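Local coordinates for protein rhodopsin (Rubrobacter xylanophilus, PDB 6KFQ) that binds retinal and pumps protons, probably driven by light, as a highly thermostable microbial rhodopsin, at residues 104-115 against 133-144. Residues are numbered along the deposited sequence; the frame is centred on the assembly and turned at random.
Sequences LIALDVVMILTG and ISTAAFIGVLYL. With RET (retinal), chain R; MPG ([(Z)-octadec-9-enyl] (2R)-2,3-bis(oxidanyl)propanoate), chain C; MPG ([(Z)-octadec-9-enyl] (2R)-2,3-bis(oxidanyl)propanoate), chain I.
Met111 and Ser134 have the nearest CA atoms across 104-115 and 133-144, 4.4 Å apart; these segments of helices 98-120 and 124-153 have axes that approach to 7.9 Å and run nearly antiparallel, at 155°. Ser134 OG donates a 2.7 Å hydrogen bond to Met111 O. This carbonyl also accepts the helical bond from Gly115 N, and the two donors come from opposite faces of its plane. Thr114 OG1 lies against Ser134 CB but bonds back to Val110 O in its own helix. Met111 is extended through chi1 (176°) and chi2, which brings SD alongside Phe138, 3.4 Å from Phe138 CD2. This Met-aromatic contact is oblique to the ring. A bend at chi3 (75°) then turns Met111 CE to RET C19, at 3.7 Å. A serine in place of Met111 would probably leave a gap beside Phe138 and the polyene and lose the sulfur contact. Further along, the Leu107 side chain is a knob among Ala137, Gly140, Val141 and Leu144. Its CD2 lies 3.9 Å from Gly140 C, where a side chain on Gly140 would clash. Leu104 CD1 packs on Val141 CG1 and Leu144 CB. Trp175 of helix 158-184 also touches Phe138. One end of this transmembrane helix pair therefore shapes the retinal pocket, with the one hydrogen bond between 104-115 and 133-144, while the other is apolar packing.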
# COMPACT_ATOMS: atom_id res chain seq x y z
N LEU A 104 -5.00 8.48 10.95
CA LEU A 104 -4.21 8.14 9.78
C LEU A 104 -4.92 7.11 8.92
O LEU A 104 -4.98 7.24 7.69
CB LEU A 104 -2.83 7.62 10.23
CG LEU A 104 -1.85 7.20 9.13
CD1 LEU A 104 -1.44 8.41 8.28
CD2 LEU A 104 -0.64 6.53 9.74
N ILE A 105 -5.46 6.06 9.54
CA ILE A 105 -6.09 5.01 8.75
C ILE A 105 -7.35 5.53 8.09
O ILE A 105 -7.61 5.27 6.91
CB ILE A 105 -6.36 3.77 9.63
CG1 ILE A 105 -5.06 3.12 10.14
CG2 ILE A 105 -7.26 2.77 8.90
CD1 ILE A 105 -4.02 2.90 9.08
N ALA A 106 -8.16 6.30 8.82
CA ALA A 106 -9.39 6.83 8.25
C ALA A 106 -9.10 7.70 7.03
O ALA A 106 -9.76 7.58 5.99
CB ALA A 106 -10.17 7.61 9.31
N LEU A 107 -8.10 8.58 7.14
CA LEU A 107 -7.69 9.39 5.99
C LEU A 107 -7.32 8.51 4.81
O LEU A 107 -7.72 8.77 3.67
CB LEU A 107 -6.51 10.27 6.38
CG LEU A 107 -6.58 11.79 6.32
CD1 LEU A 107 -7.98 12.30 6.46
CD2 LEU A 107 -5.69 12.36 7.42
N ASP A 108 -6.55 7.45 5.07
CA ASP A 108 -6.11 6.55 4.01
C ASP A 108 -7.29 5.84 3.35
O ASP A 108 -7.32 5.67 2.13
CB ASP A 108 -5.12 5.55 4.58
CG ASP A 108 -4.65 4.57 3.55
OD1 ASP A 108 -5.30 3.52 3.38
OD2 ASP A 108 -3.64 4.88 2.88
N VAL A 109 -8.27 5.41 4.15
CA VAL A 109 -9.43 4.72 3.59
C VAL A 109 -10.26 5.68 2.75
O VAL A 109 -10.76 5.32 1.68
CB VAL A 109 -10.26 4.06 4.71
CG1 VAL A 109 -11.58 3.54 4.18
CG2 VAL A 109 -9.47 2.93 5.35
N VAL A 110 -10.40 6.93 3.20
CA VAL A 110 -11.09 7.95 2.42
C VAL A 110 -10.38 8.16 1.09
O VAL A 110 -11.01 8.27 0.03
CB VAL A 110 -11.20 9.25 3.23
CG1 VAL A 110 -11.55 10.41 2.31
CG2 VAL A 110 -12.24 9.09 4.33
N MET A 111 -9.05 8.24 1.12
CA MET A 111 -8.26 8.37 -0.10
C MET A 111 -8.59 7.26 -1.10
O MET A 111 -8.90 7.52 -2.27
CB MET A 111 -6.77 8.36 0.25
CG MET A 111 -5.85 8.40 -0.94
SD MET A 111 -4.11 8.15 -0.51
CE MET A 111 -4.04 6.38 -0.19
N ILE A 112 -8.55 6.01 -0.64
CA ILE A 112 -8.74 4.89 -1.56
C ILE A 112 -10.16 4.86 -2.06
O ILE A 112 -10.41 4.72 -3.27
CB ILE A 112 -8.37 3.55 -0.88
CG1 ILE A 112 -6.90 3.54 -0.46
CG2 ILE A 112 -8.71 2.38 -1.83
CD1 ILE A 112 -5.95 3.66 -1.64
N LEU A 113 -11.13 4.95 -1.15
CA LEU A 113 -12.53 4.82 -1.54
C LEU A 113 -12.99 5.98 -2.43
O LEU A 113 -13.83 5.79 -3.31
CB LEU A 113 -13.41 4.69 -0.29
CG LEU A 113 -13.20 3.37 0.44
CD1 LEU A 113 -14.08 3.26 1.67
CD2 LEU A 113 -13.44 2.19 -0.50
N THR A 114 -12.46 7.19 -2.20
CA THR A 114 -12.83 8.28 -3.11
C THR A 114 -12.12 8.14 -4.44
O THR A 114 -12.61 8.65 -5.46
CB THR A 114 -12.53 9.65 -2.49
OG1 THR A 114 -11.15 9.75 -2.14
CG2 THR A 114 -13.39 9.91 -1.25
N GLY A 115 -10.96 7.47 -4.46
CA GLY A 115 -10.31 7.19 -5.73
C GLY A 115 -11.04 6.13 -6.52
O GLY A 115 -11.14 6.21 -7.75
N ILE A 133 -10.47 15.45 -4.05
CA ILE A 133 -10.76 15.04 -2.68
C ILE A 133 -9.83 13.90 -2.26
O ILE A 133 -9.27 13.91 -1.16
CB ILE A 133 -12.24 14.64 -2.54
CG1 ILE A 133 -13.14 15.84 -2.83
CG2 ILE A 133 -12.53 14.12 -1.15
CD1 ILE A 133 -14.59 15.49 -3.06
N SER A 134 -9.62 12.93 -3.14
CA SER A 134 -8.74 11.81 -2.82
C SER A 134 -7.31 12.29 -2.57
O SER A 134 -6.67 11.90 -1.58
CB SER A 134 -8.79 10.77 -3.94
OG SER A 134 -7.98 9.65 -3.60
N THR A 135 -6.80 13.16 -3.44
CA THR A 135 -5.46 13.71 -3.25
C THR A 135 -5.36 14.53 -1.97
O THR A 135 -4.32 14.49 -1.29
CB THR A 135 -5.09 14.55 -4.47
OG1 THR A 135 -5.13 13.72 -5.63
CG2 THR A 135 -3.69 15.13 -4.33
N ALA A 136 -6.42 15.23 -1.59
CA ALA A 136 -6.43 15.95 -0.32
C ALA A 136 -6.22 15.00 0.85
O ALA A 136 -5.42 15.27 1.75
CB ALA A 136 -7.75 16.72 -0.15
N ALA A 137 -6.95 13.88 0.86
CA ALA A 137 -6.75 12.88 1.91
C ALA A 137 -5.35 12.31 1.87
O ALA A 137 -4.72 12.09 2.91
CB ALA A 137 -7.78 11.75 1.77
N PHE A 138 -4.83 12.08 0.67
CA PHE A 138 -3.45 11.61 0.51
C PHE A 138 -2.47 12.58 1.16
O PHE A 138 -1.57 12.17 1.89
CB PHE A 138 -3.15 11.43 -0.97
CG PHE A 138 -1.77 10.89 -1.27
CD1 PHE A 138 -1.07 11.34 -2.37
CD2 PHE A 138 -1.18 9.94 -0.45
CE1 PHE A 138 0.19 10.84 -2.67
CE2 PHE A 138 0.08 9.44 -0.74
CZ PHE A 138 0.77 9.89 -1.84
N ILE A 139 -2.66 13.87 0.93
CA ILE A 139 -1.77 14.84 1.55
C ILE A 139 -1.89 14.77 3.07
O ILE A 139 -0.89 14.88 3.79
CB ILE A 139 -2.06 16.24 1.00
CG1 ILE A 139 -1.81 16.25 -0.51
CG2 ILE A 139 -1.24 17.31 1.73
CD1 ILE A 139 -2.31 17.49 -1.19
N GLY A 140 -3.10 14.54 3.58
CA GLY A 140 -3.26 14.28 5.00
C GLY A 140 -2.41 13.11 5.48
O GLY A 140 -1.73 13.20 6.51
N VAL A 141 -2.45 11.99 4.76
CA VAL A 141 -1.65 10.82 5.12
C VAL A 141 -0.17 11.17 5.18
O VAL A 141 0.53 10.87 6.16
CB VAL A 141 -1.89 9.66 4.14
CG1 VAL A 141 -0.87 8.51 4.38
CG2 VAL A 141 -3.33 9.18 4.23
N LEU A 142 0.35 11.77 4.10
CA LEU A 142 1.77 12.11 4.06
C LEU A 142 2.14 13.03 5.21
O LEU A 142 3.19 12.87 5.85
CB LEU A 142 2.11 12.78 2.73
CG LEU A 142 1.83 11.98 1.46
CD1 LEU A 142 2.04 12.88 0.26
CD2 LEU A 142 2.74 10.75 1.39
N TYR A 143 1.26 13.99 5.50
CA TYR A 143 1.52 14.96 6.56
C TYR A 143 1.58 14.30 7.92
O TYR A 143 2.46 14.63 8.74
CB TYR A 143 0.42 16.03 6.54
CG TYR A 143 0.64 17.14 7.54
CD1 TYR A 143 0.14 17.05 8.84
CD2 TYR A 143 1.34 18.28 7.18
CE1 TYR A 143 0.35 18.08 9.75
CE2 TYR A 143 1.55 19.30 8.08
CZ TYR A 143 1.06 19.19 9.36
OH TYR A 143 1.27 20.23 10.25
N LEU A 144 0.63 13.41 8.23
CA LEU A 144 0.69 12.73 9.52
C LEU A 144 1.94 11.87 9.60
O LEU A 144 2.60 11.81 10.64
CB LEU A 144 -0.57 11.89 9.73
CG LEU A 144 -1.81 12.76 9.98
CD1 LEU A 144 -3.02 11.89 10.25
CD2 LEU A 144 -1.57 13.70 11.13
C1 RET R . -5.52 7.12 -6.23
C2 RET R . -6.36 8.01 -7.16
C3 RET R . -6.90 9.27 -6.53
C4 RET R . -5.78 10.10 -5.93
C5 RET R . -4.74 9.30 -5.18
C6 RET R . -4.67 7.95 -5.24
C7 RET R . -3.63 7.25 -4.50
C8 RET R . -3.43 5.92 -4.30
C9 RET R . -2.38 5.26 -3.56
C10 RET R . -2.28 3.92 -3.65
C11 RET R . -1.33 3.06 -3.01
C12 RET R . -1.38 1.74 -3.18
C13 RET R . -0.51 0.75 -2.59
C14 RET R . -0.80 -0.56 -2.79
C15 RET R . -0.09 -1.70 -2.27
C16 RET R . -6.49 6.20 -5.47
C17 RET R . -4.65 6.26 -7.17
C18 RET R . -3.93 10.14 -4.24
C19 RET R . -1.44 6.09 -2.74
C20 RET R . 0.64 1.23 -1.76
C2 MPG C . 5.88 18.78 8.60
C3 MPG C . 5.16 19.24 7.35
C4 MPG C . 5.02 18.16 6.31
C5 MPG C . 4.18 18.54 5.11
C6 MPG C . 3.79 17.36 4.24
C7 MPG C . 2.79 17.68 3.14
C8 MPG C . 3.37 18.40 1.96
C9 MPG C . 2.33 18.83 0.97
C10 MPG C . 2.17 18.42 -0.26
C11 MPG C . 2.93 17.36 -0.99
C12 MPG C . 2.05 16.23 -1.43
C13 MPG C . 2.38 15.67 -2.80
C14 MPG C . 1.26 14.86 -3.40
C15 MPG C . 1.34 14.69 -4.90
C16 MPG C . 0.04 14.29 -5.54
C17 MPG C . 0.06 14.25 -7.04
C18 MPG C . -1.29 14.01 -7.67
C14 MPG I . -9.08 -0.59 8.01
C15 MPG I . -10.14 -1.31 7.21
C16 MPG I . -10.89 -0.43 6.25
C17 MPG I . -11.99 -1.14 5.51
C18 MPG I . -12.67 -0.28 4.47